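Long-range contacts in RNA 2',3'-cyclic phosphodiesterase (Deinococcus radiodurans, PDB 5H7E), which belongs to the LigT-like phosphoesterases of the 2H clan, a family built from two related halves: residues Y6-L12 against G153-S159; L12-I18 against Q147-A151; T67-L73 against F174-A180. All coordinates share one frame; numbering follows the deposited sequence.

How the contacts relate
All three contacts belong to one antiparallel sheet and the chain that runs off it. Contact 1 is the most regular, two strands zipped by backbone bonds, with a buried apolar face toward the helices. Contact 2 uses the same two strands, 6-13 and 148-160, shares Leu12 with contact 1, but lies where the two segments have parted: side-chain packing round Trp149 and a water replace the ladder. Contact 3 lies farther from the chain centre, where two loops meet beside the sheet; Phe176 is buried there, while arginines, prolines and waters mark a more exposed rim. Phe174 of contact 3 pairs through its backbone with Leu154 of contact 1 and packs on Tyr10 and Leu156, and Leu73 pairs with Ala151 of contact 2.

Contact 1 of 3, residues Y6-L12 against G153-S159; sequences YRLFYAL and GLTLYRS
Leu156 sets its CD1 methyl squarely over the middle of the Tyr10 ring, 3.9 Å from the centroid and 3° off the ring normal, a CH-pi contact in the buried core. With chi1 at 175°, CG of Leu156 swings opposite its own backbone N, and the branch is carried onto the aromatic face. Leu154 CD2 adds to the same cluster, 3.8 Å from Tyr10 CD1. The phenol is amphipathic in use: its ring fills the space toward helices 56-67 and 101-114, and its OH hydrogen-bonds to Leu59 O.

The other face of the sheet carries Phe9 and Tyr157. Their planes are nearly parallel, at 18°, but so far slid that the rings barely overlap; Tyr157 CB instead lies over the Phe9 face, 3.6 Å from its centroid. Ala11 is small enough to sit beside Tyr157, with its CB 3.8 Å from CE2 of that ring.

Between the two faces runs the antiparallel ladder. Phe9 and Tyr157 form a hydrogen-bonded pair, with Tyr157 N giving a nearly straight 2.8 Å bond to Phe9 O, and Ala11 with Thr155 repeats the pattern. Leu8 with Arg158 and Tyr10 with Leu156 are non-hydrogen-bonded pairs.

At the polar edge the extended Arg158 side chain reaches Tyr6 and lays its guanidinium flat on the ring, centres 4.0 Å apart. Arg158 NE keeps an in-plane water, 3.0 Å away, which also accepts from Arg7 N and donates to Ser159 O. Stacking leaves the guanidinium N-H groups directed outward in their own plane, so Arg158 can pair its flat cation with an aromatic face and still be hydrated, while the leucines and the Tyr10 ring meet by apolar and CH-pi packing alone on the buried face.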
# COMPACT_ATOMS: atom_id res chain seq x y z
N TYR A 6 -4.80 -6.76 -16.12
CA TYR A 6 -3.72 -6.59 -15.16
C TYR A 6 -4.28 -6.42 -13.76
O TYR A 6 -5.29 -5.76 -13.56
CB TYR A 6 -2.90 -5.33 -15.48
CG TYR A 6 -2.15 -5.35 -16.80
CD1 TYR A 6 -1.82 -6.53 -17.43
CD2 TYR A 6 -1.75 -4.16 -17.39
CE1 TYR A 6 -1.12 -6.53 -18.61
CE2 TYR A 6 -1.03 -4.15 -18.59
CZ TYR A 6 -0.72 -5.33 -19.18
OH TYR A 6 -0.02 -5.33 -20.37
N ARG A 7 -3.52 -6.89 -12.75
CA ARG A 7 -3.79 -6.56 -11.35
C ARG A 7 -2.89 -5.41 -10.99
O ARG A 7 -1.66 -5.55 -11.03
CB ARG A 7 -3.50 -7.72 -10.38
CG ARG A 7 -4.23 -9.00 -10.68
CD ARG A 7 -3.90 -10.07 -9.64
NE ARG A 7 -4.68 -11.27 -9.91
CZ ARG A 7 -4.95 -12.19 -8.99
NH1 ARG A 7 -4.50 -12.03 -7.75
NH2 ARG A 7 -5.67 -13.26 -9.30
N LEU A 8 -3.50 -4.25 -10.69
CA LEU A 8 -2.71 -3.06 -10.47
C LEU A 8 -3.03 -2.51 -9.10
O LEU A 8 -4.08 -2.79 -8.52
CB LEU A 8 -2.99 -1.95 -11.48
CG LEU A 8 -2.79 -2.37 -12.94
CD1 LEU A 8 -3.16 -1.18 -13.86
CD2 LEU A 8 -1.35 -2.80 -13.23
N PHE A 9 -2.10 -1.72 -8.55
CA PHE A 9 -2.46 -1.00 -7.34
C PHE A 9 -1.60 0.25 -7.24
O PHE A 9 -0.51 0.30 -7.78
CB PHE A 9 -2.34 -1.86 -6.05
CG PHE A 9 -0.96 -2.43 -5.81
CD1 PHE A 9 -0.56 -3.61 -6.44
CD2 PHE A 9 -0.12 -1.82 -4.88
CE1 PHE A 9 0.70 -4.16 -6.19
CE2 PHE A 9 1.13 -2.36 -4.61
CZ PHE A 9 1.56 -3.52 -5.24
N TYR A 10 -2.17 1.29 -6.62
CA TYR A 10 -1.44 2.52 -6.34
C TYR A 10 -0.94 2.44 -4.91
O TYR A 10 -1.70 2.02 -4.03
CB TYR A 10 -2.34 3.71 -6.44
CG TYR A 10 -2.78 4.15 -7.84
CD1 TYR A 10 -2.03 5.05 -8.57
CD2 TYR A 10 -3.98 3.71 -8.33
CE1 TYR A 10 -2.50 5.53 -9.85
CE2 TYR A 10 -4.45 4.15 -9.56
CZ TYR A 10 -3.73 5.07 -10.28
OH TYR A 10 -4.29 5.49 -11.48
N ALA A 11 0.34 2.74 -4.71
CA ALA A 11 0.85 2.63 -3.34
C ALA A 11 2.00 3.61 -3.18
O ALA A 11 2.62 4.05 -4.15
CB ALA A 11 1.35 1.20 -3.07
N LEU A 12 2.35 3.87 -1.91
CA LEU A 12 3.64 4.48 -1.59
C LEU A 12 4.68 3.40 -1.30
O LEU A 12 4.42 2.46 -0.53
CB LEU A 12 3.53 5.39 -0.34
CG LEU A 12 2.38 6.40 -0.36
CD1 LEU A 12 2.46 7.23 0.97
CD2 LEU A 12 2.58 7.34 -1.53
N GLY A 153 6.80 10.41 -4.20
CA GLY A 153 5.86 10.20 -5.28
C GLY A 153 4.93 9.06 -4.94
O GLY A 153 5.05 8.42 -3.90
N LEU A 154 3.99 8.83 -5.85
CA LEU A 154 3.00 7.78 -5.77
C LEU A 154 3.37 6.79 -6.85
O LEU A 154 3.82 7.21 -7.92
CB LEU A 154 1.61 8.36 -6.04
CG LEU A 154 0.44 7.33 -6.05
CD1 LEU A 154 0.28 6.68 -4.73
CD2 LEU A 154 -0.86 7.97 -6.50
N THR A 155 3.24 5.50 -6.57
CA THR A 155 3.66 4.51 -7.57
C THR A 155 2.45 3.70 -8.02
O THR A 155 1.63 3.28 -7.21
CB THR A 155 4.72 3.61 -7.00
OG1 THR A 155 5.89 4.39 -6.64
CG2 THR A 155 5.10 2.48 -8.04
N LEU A 156 2.38 3.43 -9.34
CA LEU A 156 1.42 2.47 -9.86
C LEU A 156 2.15 1.15 -10.11
O LEU A 156 3.09 1.12 -10.90
CB LEU A 156 0.75 3.00 -11.13
CG LEU A 156 -0.20 2.04 -11.87
CD1 LEU A 156 -1.45 1.81 -11.04
CD2 LEU A 156 -0.63 2.60 -13.29
N TYR A 157 1.77 0.10 -9.39
CA TYR A 157 2.39 -1.22 -9.47
C TYR A 157 1.50 -2.18 -10.24
O TYR A 157 0.26 -2.07 -10.21
CB TYR A 157 2.56 -1.80 -8.05
CG TYR A 157 3.59 -1.13 -7.20
CD1 TYR A 157 4.93 -1.48 -7.33
CD2 TYR A 157 3.22 -0.16 -6.27
CE1 TYR A 157 5.89 -0.89 -6.49
CE2 TYR A 157 4.18 0.46 -5.46
CZ TYR A 157 5.49 0.07 -5.58
OH TYR A 157 6.42 0.70 -4.77
N ARG A 158 2.13 -3.17 -10.86
CA ARG A 158 1.41 -4.34 -11.34
C ARG A 158 1.83 -5.53 -10.48
O ARG A 158 3.01 -5.70 -10.20
CB ARG A 158 1.73 -4.61 -12.77
CG ARG A 158 1.04 -5.83 -13.32
CD ARG A 158 1.36 -6.00 -14.76
NE ARG A 158 0.88 -7.29 -15.21
CZ ARG A 158 1.21 -7.82 -16.39
NH1 ARG A 158 1.98 -7.14 -17.23
NH2 ARG A 158 0.73 -9.01 -16.72
N SER A 159 0.86 -6.36 -10.11
CA SER A 159 1.13 -7.58 -9.37
C SER A 159 1.12 -8.79 -10.28
O SER A 159 0.20 -8.98 -11.08
CB SER A 159 0.10 -7.73 -8.24
OG SER A 159 0.29 -8.97 -7.57
O HOH W 1 -1.14 -8.55 -13.33

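Contact 2 of 3, residues L12-I18 against Q147-A151; sequences LRVPADI and QSWTA. With SO4 (sulfate ion), chain E.
Pro15 lies over the indole of Trp149: its CD is 3.4 Å from the centroid of the five-membered ring and 9° off the normal, a close CH-pi contact. Proline suits the place because its ring carbons next to nitrogen are relatively electron-poor and meet a rich pi face. Against the six-membered part, Ile18 brings CG1 obliquely to 3.6 Å from Trp149 CE3, while its CD1 goes on to Gln147 CB, also 3.6 Å away. The indole reaches the Pro15 turn because chi1 of Trp149 is 75°, which tucks CG between the backbone N and carbonyl carbon.

The indole N-H is served by a water lying in the ring plane, 3.0 Å from Trp149 NE1, which donates in turn to Arg13 O.

Farther out, Pro15 occupies the N-cap position of helix 16-26, and Ile18 N closes the first turn on Pro15 O. A sulfate, probably from the crystallisation liquor, accepts from Ala16 N at this helix start and from Arg13 NH1, 2.7 Å from its O1. Strand 73-83 pairs with the Trp149 backbone. Aromatic packing and one water thus join the parted segments without a direct hydrogen bond, and the helix start and Arg13 together probably offer a favourable place for an anion.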
# COMPACT_ATOMS: atom_id res chain seq x y z
N LEU A 12 2.35 3.87 -1.91
CA LEU A 12 3.64 4.48 -1.59
C LEU A 12 4.68 3.40 -1.30
O LEU A 12 4.42 2.46 -0.53
CB LEU A 12 3.53 5.39 -0.34
CG LEU A 12 2.38 6.40 -0.36
CD1 LEU A 12 2.46 7.23 0.97
CD2 LEU A 12 2.58 7.34 -1.53
N ARG A 13 5.84 3.52 -1.94
CA ARG A 13 6.99 2.70 -1.63
C ARG A 13 7.47 3.03 -0.22
O ARG A 13 7.25 4.13 0.28
CB ARG A 13 8.07 3.01 -2.65
CG ARG A 13 9.33 2.38 -2.41
CD ARG A 13 10.42 3.00 -3.31
NE ARG A 13 11.64 2.35 -2.91
CZ ARG A 13 12.54 2.86 -2.09
NH1 ARG A 13 12.44 4.11 -1.64
NH2 ARG A 13 13.60 2.13 -1.78
N VAL A 14 8.10 2.06 0.42
CA VAL A 14 8.63 2.23 1.78
C VAL A 14 10.14 2.12 1.68
O VAL A 14 10.65 1.10 1.17
CB VAL A 14 8.06 1.16 2.72
CG1 VAL A 14 8.59 1.37 4.13
CG2 VAL A 14 6.53 1.32 2.74
N PRO A 15 10.91 3.12 2.12
CA PRO A 15 12.35 3.11 1.92
C PRO A 15 13.08 2.26 2.95
O PRO A 15 12.52 1.80 3.94
CB PRO A 15 12.76 4.59 2.06
CG PRO A 15 11.66 5.14 3.05
CD PRO A 15 10.40 4.39 2.68
N ALA A 16 14.35 2.08 2.65
CA ALA A 16 15.18 1.14 3.40
C ALA A 16 15.24 1.48 4.88
O ALA A 16 15.34 0.58 5.73
CB ALA A 16 16.59 1.14 2.84
N ASP A 17 15.25 2.77 5.21
CA ASP A 17 15.37 3.09 6.63
C ASP A 17 14.12 2.79 7.40
O ASP A 17 14.15 2.85 8.65
CB ASP A 17 15.70 4.59 6.84
CG ASP A 17 17.06 4.96 6.32
OD1 ASP A 17 17.92 4.09 6.03
OD2 ASP A 17 17.35 6.19 6.19
N ILE A 18 13.03 2.47 6.70
CA ILE A 18 11.78 2.09 7.35
C ILE A 18 11.56 0.59 7.26
O ILE A 18 11.12 -0.03 8.23
CB ILE A 18 10.59 2.85 6.71
CG1 ILE A 18 10.79 4.38 6.81
CG2 ILE A 18 9.26 2.41 7.34
CD1 ILE A 18 10.76 4.91 8.28
N GLN A 147 9.54 6.16 13.69
CA GLN A 147 10.24 6.56 12.49
C GLN A 147 9.28 7.18 11.48
O GLN A 147 8.06 6.99 11.54
CB GLN A 147 10.91 5.37 11.83
CG GLN A 147 11.98 4.67 12.71
CD GLN A 147 11.41 3.54 13.60
OE1 GLN A 147 10.23 3.47 13.86
NE2 GLN A 147 12.28 2.67 14.06
N SER A 148 9.86 7.99 10.61
CA SER A 148 9.06 8.62 9.56
C SER A 148 9.92 8.73 8.32
O SER A 148 11.16 8.60 8.37
CB SER A 148 8.59 10.01 9.98
OG SER A 148 9.70 10.83 10.24
N TRP A 149 9.26 9.00 7.17
CA TRP A 149 10.03 9.26 5.96
C TRP A 149 9.28 10.23 5.08
O TRP A 149 8.07 10.42 5.23
CB TRP A 149 10.32 8.00 5.13
CG TRP A 149 9.16 7.44 4.32
CD1 TRP A 149 9.04 7.55 2.95
CD2 TRP A 149 8.10 6.56 4.75
NE1 TRP A 149 7.95 6.85 2.53
CE2 TRP A 149 7.37 6.23 3.59
CE3 TRP A 149 7.69 6.03 6.00
CZ2 TRP A 149 6.24 5.39 3.64
CZ3 TRP A 149 6.57 5.19 6.03
CH2 TRP A 149 5.88 4.86 4.84
N THR A 150 9.97 10.77 4.09
CA THR A 150 9.36 11.67 3.11
C THR A 150 9.18 10.93 1.80
O THR A 150 10.15 10.43 1.22
CB THR A 150 10.24 12.91 2.90
OG1 THR A 150 10.31 13.63 4.13
CG2 THR A 150 9.59 13.83 1.87
N ALA A 151 7.92 10.78 1.39
CA ALA A 151 7.58 10.05 0.17
C ALA A 151 7.60 10.98 -1.02
O ALA A 151 6.78 11.90 -1.07
CB ALA A 151 6.22 9.43 0.32
S SO4 E . 15.78 3.93 -0.35
O1 SO4 E . 14.86 4.98 -0.84
O2 SO4 E . 15.10 2.73 0.05
O3 SO4 E . 16.64 3.54 -1.47
O4 SO4 E . 16.64 4.45 0.72
O HOH W 2 7.94 6.55 -0.48

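Contact 3 of 3, residues T67-L73 against F174-A180; sequences TQDLPPL and FRFRGSA. With SO4 (sulfate ion), chain F.
Phe176 stands between the 67-73 loop and the sheet, its ring met from several sides. Leu73 crosses it at about a right angle and places CG over one face, 4.1 Å from the centroid, in a CH-pi contact. Leu70 runs alongside, pointing the same way, with CB 3.7 Å from Phe176 CD1. The Thr67 side chain crosses at about a right angle and brings its methyl obliquely up to the ring, CG2 lying 3.6 Å from Phe176 CE1. Threonine suits this spot by having two unlike branches: chi1 of 55° turns the methyl to the phenylalanine and the hydroxyl back to Gly63 O of its own helix.

Toward solvent, Gln68 and Arg177 cross with amide and guanidinium planes 32° apart; Gln68 OE1 touches Arg177 CD. The guanidinium turns its edge to a sulfate, probably from the crystallisation liquor, giving a 2.9 Å bond from Arg177 NE to O3 and another from NH2 to O4. Arg175 N adds a straight bond to that O4, and Thr64 OG1 also holds the ion.

The backbones join through Gly178 N to Leu70 O, 2.8 Å, the donor standing well above the carbonyl plane, and through a longer bond from Arg177 N to Thr67 O. Gly178, with no side chain, lets its CA lie close against the backbone of Asp69. Pro71 packs its ring on Ser179 and Ala180, and a water bridges Asp69 O to Ser179 O. Here the connection from helix 56-67 to strand 73-83 in this LigT-like phosphoesterase fold is tied to the chain leaving strand 167-175, an irregular loop-to-loop junction with the buried Phe176 ring packed at the sheet's margin.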
# COMPACT_ATOMS: atom_id res chain seq x y z
N THR A 67 -1.19 14.12 -8.13
CA THR A 67 0.03 14.37 -7.38
C THR A 67 0.67 15.68 -7.75
O THR A 67 1.62 16.10 -7.08
CB THR A 67 1.08 13.25 -7.62
OG1 THR A 67 1.31 13.13 -9.04
CG2 THR A 67 0.59 11.91 -7.07
N GLN A 68 0.17 16.36 -8.77
CA GLN A 68 0.88 17.52 -9.28
C GLN A 68 0.99 18.64 -8.23
O GLN A 68 2.00 19.35 -8.20
CB GLN A 68 0.17 18.02 -10.54
CG GLN A 68 0.96 19.05 -11.30
CD GLN A 68 2.28 18.51 -11.89
OE1 GLN A 68 2.54 17.30 -11.95
NE2 GLN A 68 3.13 19.44 -12.35
N ASP A 69 -0.02 18.81 -7.38
CA ASP A 69 -0.08 19.97 -6.49
C ASP A 69 0.13 19.63 -5.01
O ASP A 69 0.07 20.53 -4.17
CB ASP A 69 -1.42 20.69 -6.67
CG ASP A 69 -1.54 21.41 -7.99
OD1 ASP A 69 -0.53 21.64 -8.68
OD2 ASP A 69 -2.65 21.81 -8.31
N LEU A 70 0.46 18.37 -4.70
CA LEU A 70 0.81 17.98 -3.34
C LEU A 70 2.32 18.04 -3.16
O LEU A 70 3.07 17.64 -4.06
CB LEU A 70 0.36 16.53 -3.07
CG LEU A 70 -1.13 16.32 -2.86
CD1 LEU A 70 -1.50 14.83 -2.87
CD2 LEU A 70 -1.55 16.94 -1.52
N PRO A 71 2.81 18.47 -2.02
CA PRO A 71 4.24 18.31 -1.70
C PRO A 71 4.54 16.87 -1.35
O PRO A 71 3.63 16.06 -1.15
CB PRO A 71 4.43 19.23 -0.48
CG PRO A 71 3.13 19.02 0.26
CD PRO A 71 2.03 18.86 -0.82
N PRO A 72 5.82 16.49 -1.31
CA PRO A 72 6.19 15.16 -0.83
C PRO A 72 5.55 14.95 0.53
O PRO A 72 5.54 15.86 1.36
CB PRO A 72 7.71 15.26 -0.72
CG PRO A 72 8.04 16.16 -1.86
CD PRO A 72 6.99 17.23 -1.80
N LEU A 73 4.98 13.75 0.74
CA LEU A 73 4.20 13.51 1.95
C LEU A 73 5.13 13.04 3.05
O LEU A 73 6.05 12.27 2.81
CB LEU A 73 3.13 12.44 1.71
CG LEU A 73 2.13 12.79 0.58
CD1 LEU A 73 1.16 11.64 0.49
CD2 LEU A 73 1.42 14.10 0.90
N PHE A 174 4.61 8.80 -10.01
CA PHE A 174 4.01 10.13 -10.16
C PHE A 174 4.56 11.01 -9.05
O PHE A 174 4.26 10.79 -7.88
CB PHE A 174 2.49 10.08 -10.10
CG PHE A 174 1.91 8.92 -10.85
CD1 PHE A 174 1.86 8.94 -12.23
CD2 PHE A 174 1.39 7.82 -10.16
CE1 PHE A 174 1.37 7.81 -12.93
CE2 PHE A 174 0.90 6.70 -10.84
CZ PHE A 174 0.88 6.72 -12.23
N ARG A 175 5.40 11.98 -9.42
CA ARG A 175 6.08 12.79 -8.40
C ARG A 175 5.11 13.79 -7.77
O ARG A 175 4.31 14.42 -8.47
CB ARG A 175 7.23 13.55 -9.05
CG ARG A 175 8.20 14.16 -8.10
CD ARG A 175 9.50 14.61 -8.82
NE ARG A 175 10.59 14.73 -7.85
CZ ARG A 175 11.26 13.69 -7.35
NH1 ARG A 175 12.21 13.88 -6.45
NH2 ARG A 175 10.97 12.46 -7.76
N PHE A 176 5.25 13.98 -6.46
CA PHE A 176 4.56 15.08 -5.78
C PHE A 176 5.32 16.37 -6.10
O PHE A 176 6.45 16.57 -5.64
CB PHE A 176 4.54 14.82 -4.27
CG PHE A 176 3.76 13.62 -3.85
CD1 PHE A 176 2.38 13.55 -4.09
CD2 PHE A 176 4.39 12.58 -3.12
CE1 PHE A 176 1.66 12.46 -3.68
CE2 PHE A 176 3.67 11.45 -2.70
CZ PHE A 176 2.30 11.37 -2.97
N ARG A 177 4.70 17.24 -6.90
CA ARG A 177 5.39 18.39 -7.44
C ARG A 177 4.93 19.69 -6.82
O ARG A 177 5.32 20.77 -7.27
CB ARG A 177 5.24 18.44 -8.96
CG ARG A 177 5.90 17.22 -9.61
CD ARG A 177 5.88 17.30 -11.13
NE ARG A 177 6.42 16.09 -11.75
CZ ARG A 177 7.71 15.88 -12.02
NH1 ARG A 177 8.63 16.80 -11.73
NH2 ARG A 177 8.09 14.73 -12.58
N GLY A 178 4.14 19.62 -5.76
CA GLY A 178 3.53 20.83 -5.21
C GLY A 178 4.28 21.30 -3.99
O GLY A 178 5.40 20.85 -3.70
N SER A 179 3.63 22.19 -3.23
CA SER A 179 4.14 22.62 -1.93
C SER A 179 2.98 22.81 -0.96
O SER A 179 1.82 22.98 -1.36
CB SER A 179 4.94 23.91 -2.04
OG SER A 179 4.07 24.99 -2.26
N ALA A 180 3.30 22.80 0.34
CA ALA A 180 2.33 23.08 1.38
C ALA A 180 2.40 24.52 1.88
O ALA A 180 1.60 24.90 2.75
CB ALA A 180 2.52 22.14 2.56
S SO4 F . 4.77 12.83 -13.11
O1 SO4 F . 4.82 12.17 -14.42
O2 SO4 F . 3.49 12.44 -12.56
O3 SO4 F . 4.79 14.30 -13.26
O4 SO4 F . 5.95 12.45 -12.30
O HOH W 3 -0.52 21.27 -1.59
O HOH W 4 0.79 23.17 -4.51